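Local coordinates for protein transcriptional regulator, TetR family (Vibrio parahaemolyticus, PDB 3HE0) that probably binds cis-regulatory DNA through an N-terminal helix-turn-helix domain and regulates transcription, as other TetR-family proteins do, at residues Leu64-Gln75 against Thr123-Val134. Numbering follows the deposited sequence.
With SO4 (sulfate ion), chain F.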
ATOM      1  N   LEU A  64      15.580  -1.920   8.041  1.00 28.10           N
ATOM      2  CA  LEU A  64      16.590  -2.279   7.038  1.00 28.26           C
ATOM      3  C   LEU A  64      16.590  -3.765   6.832  1.00 28.52           C
ATOM      4  O   LEU A  64      16.778  -4.235   5.693  1.00 29.56           O
ATOM      5  CB  LEU A  64      18.001  -1.804   7.415  1.00 28.29           C
ATOM      6  CG  LEU A  64      18.161  -0.276   7.410  1.00 29.54           C
ATOM      7  CD1 LEU A  64      19.534   0.178   7.920  1.00 27.25           C
ATOM      8  CD2 LEU A  64      17.825   0.298   6.010  1.00 27.63           C
ATOM      9  N   ASN A  65      16.384  -4.515   7.920  1.00 27.62           N
ATOM     10  CA  ASN A  65      16.412  -5.958   7.826  1.00 27.53           C
ATOM     11  C   ASN A  65      15.180  -6.485   7.031  1.00 27.23           C
ATOM     12  O   ASN A  65      15.318  -7.404   6.186  1.00 25.55           O
ATOM     13  CB  ASN A  65      16.481  -6.606   9.235  1.00 27.59           C
ATOM     14  CG  ASN A  65      16.419  -8.132   9.181  1.00 26.26           C
ATOM     15  OD1 ASN A  65      17.333  -8.773   8.684  1.00 30.67           O
ATOM     16  ND2 ASN A  65      15.362  -8.708   9.700  1.00 24.65           N
ATOM     17  N   VAL A  66      14.005  -5.901   7.302  1.00 26.93           N
ATOM     18  CA  VAL A  66      12.782  -6.242   6.538  1.00 28.28           C
ATOM     19  C   VAL A  66      12.942  -5.936   5.015  1.00 28.97           C
ATOM     20  O   VAL A  66      12.698  -6.777   4.153  1.00 30.21           O
ATOM     21  CB  VAL A  66      11.562  -5.521   7.114  1.00 28.48           C
ATOM     22  CG1 VAL A  66      10.394  -5.534   6.091  1.00 28.18           C
ATOM     23  CG2 VAL A  66      11.155  -6.169   8.458  1.00 26.34           C
ATOM     24  N   ALA A  67      13.445  -4.764   4.704  1.00 29.48           N
ATOM     25  CA  ALA A  67      13.770  -4.413   3.310  1.00 30.67           C
ATOM     26  C   ALA A  67      14.730  -5.444   2.670  1.00 31.16           C
ATOM     27  O   ALA A  67      14.575  -5.842   1.504  1.00 30.92           O
ATOM     28  CB  ALA A  67      14.358  -2.998   3.237  1.00 29.64           C
ATOM     29  N   LYS A  68      15.697  -5.919   3.432  1.00 31.56           N
ATOM     30  CA  LYS A  68      16.672  -6.843   2.843  1.00 31.42           C
ATOM     31  C   LYS A  68      16.009  -8.176   2.528  1.00 31.11           C
ATOM     32  O   LYS A  68      16.277  -8.810   1.506  1.00 30.58           O
ATOM     33  CB  LYS A  68      17.873  -7.023   3.778  1.00 31.97           C
ATOM     34  CG  LYS A  68      18.960  -8.038   3.282  1.00 34.86           C
ATOM     35  CD  LYS A  68      19.302  -7.877   1.756  1.00 40.76           C
ATOM     36  CE  LYS A  68      20.825  -7.883   1.464  1.00 43.55           C
ATOM     37  NZ  LYS A  68      21.549  -9.060   2.099  1.00 45.70           N
ATOM     38  N   ARG A  69      15.130  -8.612   3.411  1.00 31.25           N
ATOM     39  CA  ARG A  69      14.464  -9.879   3.219  1.00 31.17           C
ATOM     40  C   ARG A  69      13.483  -9.814   2.042  1.00 30.97           C
ATOM     41  O   ARG A  69      13.440 -10.718   1.210  1.00 30.19           O
ATOM     42  CB  ARG A  69      13.752 -10.274   4.512  1.00 31.89           C
ATOM     43  CG  ARG A  69      14.730 -10.563   5.679  1.00 34.11           C
ATOM     44  CD  ARG A  69      14.294 -11.743   6.428  1.00 38.13           C
ATOM     45  NE  ARG A  69      13.314 -11.401   7.441  1.00 41.38           N
ATOM     46  CZ  ARG A  69      12.215 -12.097   7.723  1.00 43.47           C
ATOM     47  NH1 ARG A  69      11.438 -11.668   8.704  1.00 44.31           N
ATOM     48  NH2 ARG A  69      11.858 -13.181   7.027  1.00 45.43           N
ATOM     49  N   ILE A  70      12.730  -8.718   1.976  1.00 31.19           N
ATOM     50  CA  ILE A  70      11.816  -8.494   0.865  1.00 31.29           C
ATOM     51  C   ILE A  70      12.621  -8.546  -0.443  1.00 31.72           C
ATOM     52  O   ILE A  70      12.284  -9.337  -1.337  1.00 31.64           O
ATOM     53  CB  ILE A  70      11.026  -7.201   1.044  1.00 31.13           C
ATOM     54  CG1 ILE A  70      10.054  -7.380   2.206  1.00 28.50           C
ATOM     55  CG2 ILE A  70      10.232  -6.855  -0.244  1.00 31.44           C
ATOM     56  CD1 ILE A  70       9.441  -6.072   2.702  1.00 29.20           C
ATOM     57  N   ALA A  71      13.738  -7.825  -0.501  1.00 32.09           N
ATOM     58  CA  ALA A  71      14.565  -7.793  -1.722  1.00 32.73           C
ATOM     59  C   ALA A  71      15.022  -9.173  -2.156  1.00 33.49           C
ATOM     60  O   ALA A  71      14.946  -9.511  -3.353  1.00 33.62           O
ATOM     61  CB  ALA A  71      15.755  -6.846  -1.574  1.00 32.34           C
ATOM     62  N   SER A  72      15.469 -10.004  -1.211  1.00 34.10           N
ATOM     63  CA  SER A  72      15.823 -11.361  -1.587  1.00 34.61           C
ATOM     64  C   SER A  72      14.595 -12.230  -1.889  1.00 34.33           C
ATOM     65  O   SER A  72      14.676 -13.110  -2.745  1.00 34.59           O
ATOM     66  CB  SER A  72      16.754 -12.038  -0.569  1.00 35.14           C
ATOM     67  OG  SER A  72      16.561 -11.495   0.714  1.00 38.29           O
ATOM     68  N   ALA A  73      13.468 -12.021  -1.214  1.00 33.74           N
ATOM     69  CA  ALA A  73      12.286 -12.781  -1.583  1.00 33.29           C
ATOM     70  C   ALA A  73      11.855 -12.390  -3.056  1.00 33.38           C
ATOM     71  O   ALA A  73      11.686 -13.240  -3.941  1.00 32.38           O
ATOM     72  CB  ALA A  73      11.191 -12.529  -0.593  1.00 33.30           C
ATOM     73  N   VAL A  74      11.758 -11.092  -3.308  1.00 32.63           N
ATOM     74  CA  VAL A  74      11.370 -10.590  -4.610  1.00 32.80           C
ATOM     75  C   VAL A  74      12.274 -11.135  -5.714  1.00 32.90           C
ATOM     76  O   VAL A  74      11.820 -11.446  -6.800  1.00 32.45           O
ATOM     77  CB  VAL A  74      11.423  -9.073  -4.651  1.00 32.42           C
ATOM     78  CG1 VAL A  74      11.243  -8.575  -6.106  1.00 32.98           C
ATOM     79  CG2 VAL A  74      10.355  -8.499  -3.729  1.00 32.42           C
ATOM     80  N   GLN A  75      13.556 -11.261  -5.426  1.00 33.41           N
ATOM     81  CA  GLN A  75      14.510 -11.646  -6.456  1.00 33.76           C
ATOM     82  C   GLN A  75      14.849 -13.134  -6.485  1.00 33.58           C
ATOM     83  O   GLN A  75      15.709 -13.546  -7.261  1.00 34.43           O
ATOM     84  CB  GLN A  75      15.737 -10.746  -6.339  1.00 34.32           C
ATOM     85  CG  GLN A  75      15.338  -9.273  -6.662  1.00 35.46           C
ATOM     86  CD  GLN A  75      16.363  -8.242  -6.195  1.00 37.68           C
ATOM     87  OE1 GLN A  75      16.858  -7.425  -6.983  1.00 38.21           O
ATOM     88  NE2 GLN A  75      16.688  -8.286  -4.917  1.00 38.89           N
ATOM     89  N   THR A 123      17.183   5.612   5.012  1.00 43.56           N
ATOM     90  CA  THR A 123      16.537   4.303   4.882  1.00 43.29           C
ATOM     91  C   THR A 123      16.183   4.062   3.424  1.00 42.83           C
ATOM     92  O   THR A 123      16.593   3.051   2.847  1.00 42.26           O
ATOM     93  CB  THR A 123      15.259   4.158   5.757  1.00 43.45           C
ATOM     94  OG1 THR A 123      15.476   4.696   7.068  1.00 42.95           O
ATOM     95  CG2 THR A 123      14.858   2.688   5.885  1.00 43.53           C
ATOM     96  N   TRP A 124      15.454   5.013   2.827  1.00 42.63           N
ATOM     97  CA  TRP A 124      15.068   4.921   1.421  1.00 42.43           C
ATOM     98  C   TRP A 124      16.282   4.604   0.555  1.00 42.28           C
ATOM     99  O   TRP A 124      16.256   3.641  -0.188  1.00 41.86           O
ATOM    100  CB  TRP A 124      14.360   6.195   0.936  1.00 42.23           C
ATOM    101  N   GLU A 125      17.368   5.360   0.693  1.00 42.76           N
ATOM    102  CA  GLU A 125      18.554   5.140  -0.167  1.00 43.40           C
ATOM    103  C   GLU A 125      19.216   3.775   0.045  1.00 43.33           C
ATOM    104  O   GLU A 125      19.577   3.102  -0.923  1.00 43.34           O
ATOM    105  CB  GLU A 125      19.588   6.276  -0.019  1.00 44.01           C
ATOM    106  CG  GLU A 125      20.492   6.485  -1.271  1.00 46.17           C
ATOM    107  CD  GLU A 125      21.224   7.858  -1.308  1.00 49.80           C
ATOM    108  OE1 GLU A 125      22.426   7.922  -0.922  1.00 51.60           O
ATOM    109  OE2 GLU A 125      20.609   8.874  -1.739  1.00 51.37           O
ATOM    110  N   LEU A 126      19.355   3.352   1.302  1.00 43.27           N
ATOM    111  CA  LEU A 126      19.937   2.030   1.600  1.00 43.26           C
ATOM    112  C   LEU A 126      19.059   0.897   1.049  1.00 43.40           C
ATOM    113  O   LEU A 126      19.558  -0.108   0.543  1.00 43.45           O
ATOM    114  CB  LEU A 126      20.184   1.844   3.114  1.00 42.93           C
ATOM    115  CG  LEU A 126      21.391   2.579   3.733  1.00 42.13           C
ATOM    116  CD1 LEU A 126      21.480   2.324   5.229  1.00 40.20           C
ATOM    117  CD2 LEU A 126      22.714   2.196   3.059  1.00 40.53           C
ATOM    118  N   GLU A 127      17.753   1.074   1.120  1.00 43.38           N
ATOM    119  CA  GLU A 127      16.835   0.039   0.621  1.00 43.91           C
ATOM    120  C   GLU A 127      16.859  -0.114  -0.912  1.00 43.69           C
ATOM    121  O   GLU A 127      16.741  -1.227  -1.429  1.00 43.74           O
ATOM    122  CB  GLU A 127      15.414   0.290   1.148  1.00 43.83           C
ATOM    123  CG  GLU A 127      15.356   0.167   2.687  1.00 44.63           C
ATOM    124  CD  GLU A 127      13.986   0.467   3.294  1.00 46.07           C
ATOM    125  OE1 GLU A 127      13.075   0.893   2.545  1.00 43.67           O
ATOM    126  OE2 GLU A 127      13.826   0.254   4.534  1.00 48.79           O
ATOM    127  N   ARG A 128      17.062   0.985  -1.639  1.00 43.60           N
ATOM    128  CA  ARG A 128      17.057   0.924  -3.103  1.00 43.19           C
ATOM    129  C   ARG A 128      18.189   0.026  -3.597  1.00 42.17           C
ATOM    130  O   ARG A 128      17.957  -0.901  -4.371  1.00 42.78           O
ATOM    131  CB  ARG A 128      17.160   2.316  -3.720  1.00 43.43           C
ATOM    132  CG  ARG A 128      16.334   2.484  -4.980  1.00 45.24           C
ATOM    133  CD  ARG A 128      17.131   2.137  -6.224  1.00 47.35           C
ATOM    134  NE  ARG A 128      16.336   2.171  -7.456  1.00 47.84           N
ATOM    135  CZ  ARG A 128      16.047   3.267  -8.165  1.00 49.25           C
ATOM    136  NH1 ARG A 128      15.342   3.154  -9.283  1.00 49.39           N
ATOM    137  NH2 ARG A 128      16.449   4.472  -7.774  1.00 49.68           N
ATOM    138  N   LYS A 129      19.397   0.273  -3.109  1.00 40.32           N
ATOM    139  CA  LYS A 129      20.548  -0.581  -3.423  1.00 39.25           C
ATOM    140  C   LYS A 129      20.274  -2.101  -3.366  1.00 37.46           C
ATOM    141  O   LYS A 129      20.881  -2.874  -4.111  1.00 37.23           O
ATOM    142  CB  LYS A 129      21.718  -0.234  -2.495  1.00 39.70           C
ATOM    143  CG  LYS A 129      22.273   1.159  -2.742  1.00 40.97           C
ATOM    144  CD  LYS A 129      23.463   1.492  -1.853  1.00 42.19           C
ATOM    145  CE  LYS A 129      23.954   2.911  -2.143  1.00 42.82           C
ATOM    146  NZ  LYS A 129      25.362   3.132  -1.724  1.00 42.73           N
HETATM  147  N   MSE A 130      19.349  -2.526  -2.511  1.00 35.62           N
HETATM  148  CA  MSE A 130      19.030  -3.952  -2.355  1.00 34.07           C
HETATM  149  C   MSE A 130      18.273  -4.593  -3.533  1.00 32.12           C
HETATM  150  O   MSE A 130      18.214  -5.806  -3.624  1.00 31.47           O
HETATM  151  CB  MSE A 130      18.218  -4.158  -1.080  1.00 34.38           C
HETATM  152  CG  MSE A 130      18.875  -3.633   0.174  1.00 36.42           C
HETATM  153 SE   MSE A 130      17.702  -3.627   1.742  1.00 41.73          SE
HETATM  154  CE  MSE A 130      18.869  -2.688   3.015  1.00 35.44           C
ATOM    155  N   PHE A 131      17.691  -3.800  -4.425  1.00 30.50           N
ATOM    156  CA  PHE A 131      16.887  -4.336  -5.542  1.00 29.16           C
ATOM    157  C   PHE A 131      17.647  -4.296  -6.871  1.00 28.41           C
ATOM    158  O   PHE A 131      17.111  -3.887  -7.897  1.00 27.68           O
ATOM    159  CB  PHE A 131      15.550  -3.574  -5.633  1.00 29.23           C
ATOM    160  CG  PHE A 131      14.654  -3.831  -4.467  1.00 28.38           C
ATOM    161  CD1 PHE A 131      13.804  -4.920  -4.459  1.00 28.24           C
ATOM    162  CD2 PHE A 131      14.710  -3.030  -3.341  1.00 29.93           C
ATOM    163  CE1 PHE A 131      12.999  -5.203  -3.347  1.00 28.67           C
ATOM    164  CE2 PHE A 131      13.905  -3.306  -2.216  1.00 29.74           C
ATOM    165  CZ  PHE A 131      13.045  -4.394  -2.236  1.00 30.19           C
ATOM    166  N   ALA A 132      18.909  -4.734  -6.841  1.00 27.54           N
ATOM    167  CA  ALA A 132      19.796  -4.596  -7.994  1.00 26.98           C
ATOM    168  C   ALA A 132      19.293  -5.341  -9.231  1.00 26.57           C
ATOM    169  O   ALA A 132      19.421  -4.838 -10.352  1.00 25.68           O
ATOM    170  CB  ALA A 132      21.256  -5.032  -7.628  1.00 26.70           C
ATOM    171  N   GLN A 133      18.706  -6.525  -9.039  1.00 26.73           N
ATOM    172  CA  GLN A 133      18.142  -7.258 -10.173  1.00 27.29           C
ATOM    173  C   GLN A 133      16.862  -6.611 -10.726  1.00 26.47           C
ATOM    174  O   GLN A 133      16.576  -6.758 -11.905  1.00 26.65           O
ATOM    175  CB  GLN A 133      17.933  -8.743  -9.849  1.00 28.21           C
ATOM    176  CG  GLN A 133      19.237  -9.557  -9.798  1.00 30.52           C
ATOM    177  CD  GLN A 133      18.966 -11.050  -9.747  1.00 33.69           C
ATOM    178  OE1 GLN A 133      18.268 -11.535  -8.852  1.00 36.38           O
ATOM    179  NE2 GLN A 133      19.504 -11.786 -10.713  1.00 34.74           N
ATOM    180  N   VAL A 134      16.121  -5.846  -9.926  1.00 26.14           N
ATOM    181  CA  VAL A 134      14.918  -5.159 -10.479  1.00 25.69           C
ATOM    182  C   VAL A 134      15.399  -4.045 -11.413  1.00 26.44           C
ATOM    183  O   VAL A 134      14.889  -3.850 -12.527  1.00 25.38           O
ATOM    184  CB  VAL A 134      14.005  -4.572  -9.376  1.00 25.20           C
ATOM    185  CG1 VAL A 134      12.814  -3.811  -9.982  1.00 22.26           C
ATOM    186  CG2 VAL A 134      13.521  -5.682  -8.466  1.00 25.11           C
TER
HETATM  187  S   SO4 F 196      13.279   0.208  -8.101  1.00116.68           S
HETATM  188  O1  SO4 F 196      12.286  -0.634  -7.417  1.00116.45           O
HETATM  189  O2  SO4 F 196      12.656   1.360  -8.747  1.00116.68           O
HETATM  190  O3  SO4 F 196      14.230   0.676  -7.097  1.00117.25           O
HETATM  191  O4  SO4 F 196      13.979  -0.548  -9.140  1.00116.65           O
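Helix 64-74 and helix 123-129 run side by side in nearly the same direction, their axes 9.6 Å apart at an angle of 25°, with Ala67 facing Glu127 and Ala71 level with Phe131, which lies in the break at the N-cap of helix 132-143. At the start of the contact Leu64 CD2 meets the methyl CG2 of Thr123 at 3.8 Å, while CD1 touches the CD1 methyl of Leu126; the hydroxyl of Thr123 is held by Glu60. One turn on, the methyl of Ala67 presses on the aliphatic CG of Glu127. Selenomethionine Met130, extended beyond CG, lies along the helix backbone: its CE reaches the carbonyl O of Leu64, and Met130 SE lies 3.5 Å from Lys68 N and also packs on Ala67 CB. With CG anti to its carbonyl carbon (chi1 -67°), the Phe131 ring turns toward Ala71, whose CB sits over one face in a CH-pi contact, 3.8 Å from the centroid; Val74 CG2 and Ile70 CG2 line the edge. At the C-terminal end of the helix Gln75 reaches across. Gln75 NE2 donates to Met130 O (3.2 Å, 160°), in the carbonyl plane, and also to Ala71 O (2.6 Å), approaching above that carbonyl's plane. Gln75 OE1 accepts weak bonds from Gln133 N (2.9 Å) and Val134 N. Both ends of one amide are thus engaged, fixing its rotation and supplying partners for backbone groups at the break. Alanines allow close packing, and the amide ties the helix following the predicted DNA-binding motif to helices 117-129 and 132-143, within the C-terminal family region.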